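PDB 6LXU: L-methionine gamma-lyase from Fusobacterium nucleatum subsp. nucleatum, which belongs to the Cys/Met metabolism family of pyridoxal-phosphate-dependent enzymes and carries its cofactor covalently bound to the chain. Local coordinates for residues A82-S87 against Q234-G239; L164-L169 against Y301-K306. One frame throughout, in Å; residues are numbered along the deposited sequence.

Contact 1: residues A82-S87 against Q234-G239; sequences AGIAMS and QIRFVG
Ile84 and Met86, on strand 82-86, both turn a methyl group against Ile235 of helix 229-244. The axes of strand 82-86 and of the helix segment 234-239 come within 9.2 Å, at 32°. Ile84 has two conformers. In the one described here CD1 sits 3.4 Å from Ile235 CB, tighter than usual carbon contact, so the exact fit is doubtful. Met86 comes in nearly square to Ile235. Its bend at chi2 (78°) brings CE to 3.9 Å from Ile235 CG2.

Arg236 adds a polar end, and Ile84 CG2 lies over one face of its guanidinium. Arg236 CG lies anti to the backbone N and the chain stays extended to CD, which sits over one face of the Phe237 ring, toward its rim. The bend at chi3 (-64°) then turns the guanidinium toward the strand. A water accepts from Arg236 NH2 at 3.0 Å, in the guanidinium plane, and donates to Gly83 O at 2.8 Å. Glu71 forms a salt bridge with NH2, and NH1 bonds to Leu62 O. The contact is therefore mixed: apolar carbons pack the helix on the strand outermost in this chain's sheet, and the water-bridged, Glu71-paired arginine probably adds a polar tie.

Contact 2: residues L164-L169 against Y301-K306; sequences LKIVDL and YEIAKK
The N-cap turn before helix 169-176 packs on the first turns of helix 301-307, where Ile166 and Asp168 meet Ile303. Ile303 CG2 lies anti to the backbone N and points into the loop, 3.7 Å from Ile166 CG2. The same methyl is 3.7 Å from Asp168 CA and 3.9 Å from Val167 O. The two isoleucines lie alongside each other, pointing opposite ways. Beside them, Ile166 CG1 reaches Ala304 CB at 4.2 Å.

The Asp168 side chain runs roughly perpendicular to that of Ile303. Its CB rests 3.8 Å from Ile303 CG2, while OD2 passes 3.9 Å from Ile303 CG1. With chi1 at -169°, the carboxylate swings anti to the backbone N. Its OD1 accepts a hydrogen bond from Ala171 N and caps helix 169-176. Ile303 thus lies against both the CB and the OD2 branch of the capping residue, while OD1 does the capping.

No hydrogen bond joins the two segments directly. Just past the helix segment, Gln307 holds the loop at two points: NE2 bonds to Val167 O and OE1 takes Leu169 N. Aspartate N-capping is a common way to start a helix, and here the capped turn packs the loop after strand 151-157 against the helix that follows strand 287-291 in the chain.

Contact 1 and contact 2 lie on opposite sides of the chain's centre, each about 16 Å from it. Their centres are 29 Å apart and their nearest atoms about 16 Å. Both connect to the seven-stranded sheet: 82-87 holds the strand outermost in this chain, and 164-169 follows strand 151-157 within it. Lys212, which carries the cofactor, falls in the chain between strands 205-209 and 223-227 of this sheet, and strand 223-227 borders 82-86. The side chain of Arg236 lies about 5 Å from a nitrate ion, probably from the crystallisation liquor. Segments of contact 1 reach a subunit interface: Ser87 OG bonds Ser87 OG of the second subunit. Contact 2 meets no other chain of the tetramer.

Contact 1: residues A82-S87 against Q234-G239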
loop_
_atom_site.group_PDB
_atom_site.type_symbol
_atom_site.label_atom_id
_atom_site.label_comp_id
_atom_site.label_asym_id
_atom_site.label_seq_id
_atom_site.Cartn_x
_atom_site.Cartn_y
_atom_site.Cartn_z
ATOM N N ALA A 82 -12.162 7.781 24.292
ATOM C CA ALA A 82 -10.894 7.316 23.744
ATOM C C ALA A 82 -11.083 6.063 22.915
ATOM O O ALA A 82 -11.873 5.206 23.266
ATOM C CB ALA A 82 -9.933 7.042 24.888
ATOM N N GLY A 83 -10.326 5.989 21.831
ATOM C CA GLY A 83 -10.299 4.817 20.974
ATOM C C GLY A 83 -8.952 4.131 20.976
ATOM O O GLY A 83 -7.923 4.767 21.193
ATOM N N ILE A 84 -8.974 2.814 20.748
ATOM C CA ILE A 84 -7.761 2.023 20.571
ATOM C C ILE A 84 -7.982 1.107 19.381
ATOM O O ILE A 84 -9.043 0.494 19.264
ATOM C CB ILE A 84 -7.444 1.137 21.784
ATOM C CG1 ILE A 84 -7.713 1.846 23.109
ATOM C CG2 ILE A 84 -5.997 0.672 21.726
ATOM C CD1 ILE A 84 -7.640 0.875 24.244
ATOM N N ALA A 85 -6.972 1.002 18.516
ATOM C CA ALA A 85 -7.033 0.132 17.347
ATOM C C ALA A 85 -6.112 -1.066 17.503
ATOM O O ALA A 85 -5.022 -0.967 18.073
ATOM C CB ALA A 85 -6.667 0.892 16.098
ATOM N N MET A 86 -6.564 -2.187 16.943
ATOM C CA MET A 86 -5.830 -3.447 16.939
ATOM C C MET A 86 -5.951 -4.083 15.564
ATOM O O MET A 86 -6.784 -3.708 14.749
ATOM C CB MET A 86 -6.365 -4.413 18.001
ATOM C CG MET A 86 -6.221 -3.936 19.435
ATOM S SD MET A 86 -7.448 -2.723 19.946
ATOM C CE MET A 86 -7.078 -2.695 21.696
ATOM N N SER A 87 -5.138 -5.111 15.344
ATOM C CA SER A 87 -5.056 -5.778 14.044
ATOM C C SER A 87 -6.106 -6.865 13.805
ATOM O O SER A 87 -6.046 -7.543 12.780
ATOM C CB SER A 87 -3.658 -6.307 13.811
ATOM O OG SER A 87 -3.346 -7.256 14.798
ATOM N N GLN A 234 -4.967 1.777 29.978
ATOM C CA GLN A 234 -4.590 0.435 30.447
ATOM C C GLN A 234 -4.673 -0.608 29.332
ATOM O O GLN A 234 -3.776 -1.440 29.180
ATOM C CB GLN A 234 -5.461 -0.006 31.622
ATOM C CG GLN A 234 -5.313 0.864 32.866
ATOM C CD GLN A 234 -3.898 0.894 33.383
ATOM O OE1 GLN A 234 -3.252 -0.150 33.518
ATOM N NE2 GLN A 234 -3.389 2.097 33.657
ATOM N N ILE A 235 -5.735 -0.571 28.541
ATOM C CA ILE A 235 -5.868 -1.519 27.423
ATOM C C ILE A 235 -4.714 -1.322 26.422
ATOM O O ILE A 235 -4.124 -2.305 25.945
ATOM C CB ILE A 235 -7.246 -1.417 26.767
ATOM C CG1 ILE A 235 -8.340 -1.816 27.764
ATOM C CG2 ILE A 235 -7.322 -2.310 25.525
ATOM C CD1 ILE A 235 -9.731 -1.444 27.318
ATOM N N ARG A 236 -4.349 -0.077 26.143
ATOM C CA ARG A 236 -3.239 0.222 25.246
ATOM C C ARG A 236 -1.896 -0.231 25.803
ATOM O O ARG A 236 -1.120 -0.899 25.112
ATOM C CB ARG A 236 -3.166 1.723 24.953
ATOM C CG ARG A 236 -2.023 2.136 24.041
ATOM C CD ARG A 236 -1.895 3.648 23.949
ATOM N NE ARG A 236 -3.079 4.236 23.345
ATOM C CZ ARG A 236 -3.325 4.332 22.042
ATOM N NH1 ARG A 236 -2.419 3.919 21.144
ATOM N NH2 ARG A 236 -4.464 4.866 21.638
ATOM N N PHE A 237 -1.588 0.188 27.027
ATOM C CA PHE A 237 -0.253 0.003 27.577
ATOM C C PHE A 237 -0.029 -1.312 28.306
ATOM O O PHE A 237 1.109 -1.594 28.687
ATOM C CB PHE A 237 0.124 1.201 28.465
ATOM C CG PHE A 237 0.246 2.508 27.706
ATOM C CD1 PHE A 237 1.053 2.622 26.574
ATOM C CD2 PHE A 237 -0.449 3.632 28.121
ATOM C CE1 PHE A 237 1.175 3.831 25.891
ATOM C CE2 PHE A 237 -0.318 4.839 27.448
ATOM C CZ PHE A 237 0.486 4.938 26.332
ATOM N N VAL A 238 -1.079 -2.109 28.486
ATOM C CA VAL A 238 -0.960 -3.447 29.061
ATOM C C VAL A 238 -1.394 -4.487 28.033
ATOM O O VAL A 238 -0.557 -5.259 27.517
ATOM C CB VAL A 238 -1.742 -3.582 30.387
ATOM C CG1 VAL A 238 -1.611 -4.996 30.938
ATOM C CG2 VAL A 238 -1.250 -2.556 31.409
ATOM N N GLY A 239 -2.679 -4.500 27.711
ATOM C CA GLY A 239 -3.238 -5.513 26.820
ATOM C C GLY A 239 -2.582 -5.536 25.456
ATOM O O GLY A 239 -2.039 -6.565 25.030
HETATM O O HOH W 1 -6.690 6.015 23.312
#

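Contact 2: residues L164-L169 against Y301-K306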
loop_
_atom_site.group_PDB
_atom_site.type_symbol
_atom_site.label_atom_id
_atom_site.label_comp_id
_atom_site.label_asym_id
_atom_site.label_seq_id
_atom_site.Cartn_x
_atom_site.Cartn_y
_atom_site.Cartn_z
ATOM N N LEU A 164 -29.953 -13.743 15.236
ATOM C CA LEU A 164 -30.022 -12.291 15.485
ATOM C C LEU A 164 -30.740 -11.963 16.802
ATOM O O LEU A 164 -31.627 -11.104 16.882
ATOM C CB LEU A 164 -30.601 -11.540 14.283
ATOM C CG LEU A 164 -29.710 -11.707 13.036
ATOM C CD1 LEU A 164 -30.366 -11.121 11.802
ATOM C CD2 LEU A 164 -28.322 -11.107 13.211
ATOM N N LYS A 165 -30.310 -12.666 17.839
ATOM C CA LYS A 165 -30.806 -12.463 19.191
ATOM C C LYS A 165 -30.560 -11.042 19.658
ATOM O O LYS A 165 -29.462 -10.500 19.489
ATOM C CB LYS A 165 -30.106 -13.438 20.131
ATOM C CG LYS A 165 -30.552 -13.391 21.586
ATOM C CD LYS A 165 -29.760 -14.402 22.411
ATOM C CE LYS A 165 -30.195 -14.438 23.852
ATOM N NZ LYS A 165 -29.576 -15.593 24.547
ATOM N N ILE A 166 -31.584 -10.473 20.290
ATOM C CA ILE A 166 -31.541 -9.127 20.833
ATOM C C ILE A 166 -31.536 -9.204 22.361
ATOM O O ILE A 166 -32.313 -9.970 22.958
ATOM C CB ILE A 166 -32.784 -8.322 20.380
ATOM C CG1 ILE A 166 -32.865 -8.196 18.850
ATOM C CG2 ILE A 166 -32.821 -6.946 21.033
ATOM C CD1 ILE A 166 -31.678 -7.484 18.215
ATOM N N VAL A 167 -30.664 -8.434 22.991
ATOM C CA VAL A 167 -30.655 -8.310 24.458
ATOM C C VAL A 167 -30.607 -6.834 24.813
ATOM O O VAL A 167 -30.144 -6.003 24.029
ATOM C CB VAL A 167 -29.527 -9.122 25.137
ATOM C CG1 VAL A 167 -29.556 -10.574 24.664
ATOM C CG2 VAL A 167 -28.162 -8.511 24.907
ATOM N N ASP A 168 -31.124 -6.512 26.004
ATOM C CA ASP A 168 -31.366 -5.129 26.409
ATOM C C ASP A 168 -30.137 -4.570 27.099
ATOM O O ASP A 168 -29.889 -4.856 28.276
ATOM C CB ASP A 168 -32.583 -5.084 27.338
ATOM C CG ASP A 168 -33.087 -3.675 27.607
ATOM O OD1 ASP A 168 -32.263 -2.763 27.767
ATOM O OD2 ASP A 168 -34.329 -3.509 27.688
ATOM N N LEU A 169 -29.356 -3.767 26.377
ATOM C CA LEU A 169 -28.077 -3.299 26.893
ATOM C C LEU A 169 -28.217 -2.421 28.131
ATOM O O LEU A 169 -27.431 -2.545 29.060
ATOM C CB LEU A 169 -27.314 -2.562 25.807
ATOM C CG LEU A 169 -26.911 -3.423 24.600
ATOM C CD1 LEU A 169 -26.155 -2.553 23.610
ATOM C CD2 LEU A 169 -26.056 -4.602 25.041
ATOM N N TYR A 301 -38.231 -7.627 19.620
ATOM C CA TYR A 301 -38.454 -6.548 18.657
ATOM C C TYR A 301 -38.542 -5.189 19.370
ATOM O O TYR A 301 -37.972 -4.197 18.924
ATOM C CB TYR A 301 -39.737 -6.816 17.849
ATOM C CG TYR A 301 -40.270 -5.595 17.136
ATOM C CD1 TYR A 301 -39.642 -5.096 15.994
ATOM C CD2 TYR A 301 -41.414 -4.934 17.594
ATOM C CE1 TYR A 301 -40.119 -3.975 15.346
ATOM C CE2 TYR A 301 -41.896 -3.801 16.950
ATOM C CZ TYR A 301 -41.245 -3.329 15.831
ATOM O OH TYR A 301 -41.717 -2.219 15.183
ATOM N N GLU A 302 -39.278 -5.152 20.483
ATOM C CA GLU A 302 -39.487 -3.889 21.185
ATOM C C GLU A 302 -38.194 -3.350 21.797
ATOM O O GLU A 302 -37.993 -2.142 21.828
ATOM C CB GLU A 302 -40.592 -4.014 22.243
ATOM C CG GLU A 302 -41.983 -4.311 21.680
ATOM C CD GLU A 302 -42.593 -3.197 20.843
ATOM O OE1 GLU A 302 -42.138 -2.038 20.883
ATOM O OE2 GLU A 302 -43.574 -3.491 20.117
ATOM N N ILE A 303 -37.307 -4.248 22.233
ATOM C CA ILE A 303 -35.984 -3.840 22.727
ATOM C C ILE A 303 -35.144 -3.277 21.576
ATOM O O ILE A 303 -34.514 -2.231 21.693
ATOM C CB ILE A 303 -35.257 -5.020 23.404
ATOM C CG1 ILE A 303 -35.996 -5.440 24.690
ATOM C CG2 ILE A 303 -33.814 -4.665 23.724
ATOM C CD1 ILE A 303 -35.650 -6.826 25.177
ATOM N N ALA A 304 -35.159 -3.970 20.436
ATOM C CA ALA A 304 -34.443 -3.492 19.250
ATOM C C ALA A 304 -34.923 -2.107 18.846
ATOM O O ALA A 304 -34.116 -1.231 18.541
ATOM C CB ALA A 304 -34.607 -4.465 18.089
ATOM N N LYS A 305 -36.241 -1.905 18.873
ATOM C CA LYS A 305 -36.815 -0.606 18.525
ATOM C C LYS A 305 -36.358 0.514 19.469
ATOM O O LYS A 305 -36.223 1.654 19.052
ATOM C CB LYS A 305 -38.340 -0.700 18.501
ATOM C CG LYS A 305 -39.035 0.529 17.935
ATOM C CD LYS A 305 -40.539 0.324 17.935
ATOM C CE LYS A 305 -41.257 1.521 17.332
ATOM N NZ LYS A 305 -42.733 1.417 17.482
ATOM N N LYS A 306 -36.115 0.194 20.735
ATOM C CA LYS A 306 -35.661 1.190 21.691
ATOM C C LYS A 306 -34.189 1.521 21.582
ATOM O O LYS A 306 -33.806 2.653 21.839
ATOM C CB LYS A 306 -35.890 0.707 23.112
ATOM C CG LYS A 306 -37.319 0.659 23.616
ATOM C CD LYS A 306 -37.819 2.061 23.848
ATOM C CE LYS A 306 -39.159 2.083 24.552
ATOM N NZ LYS A 306 -39.561 3.475 24.850
#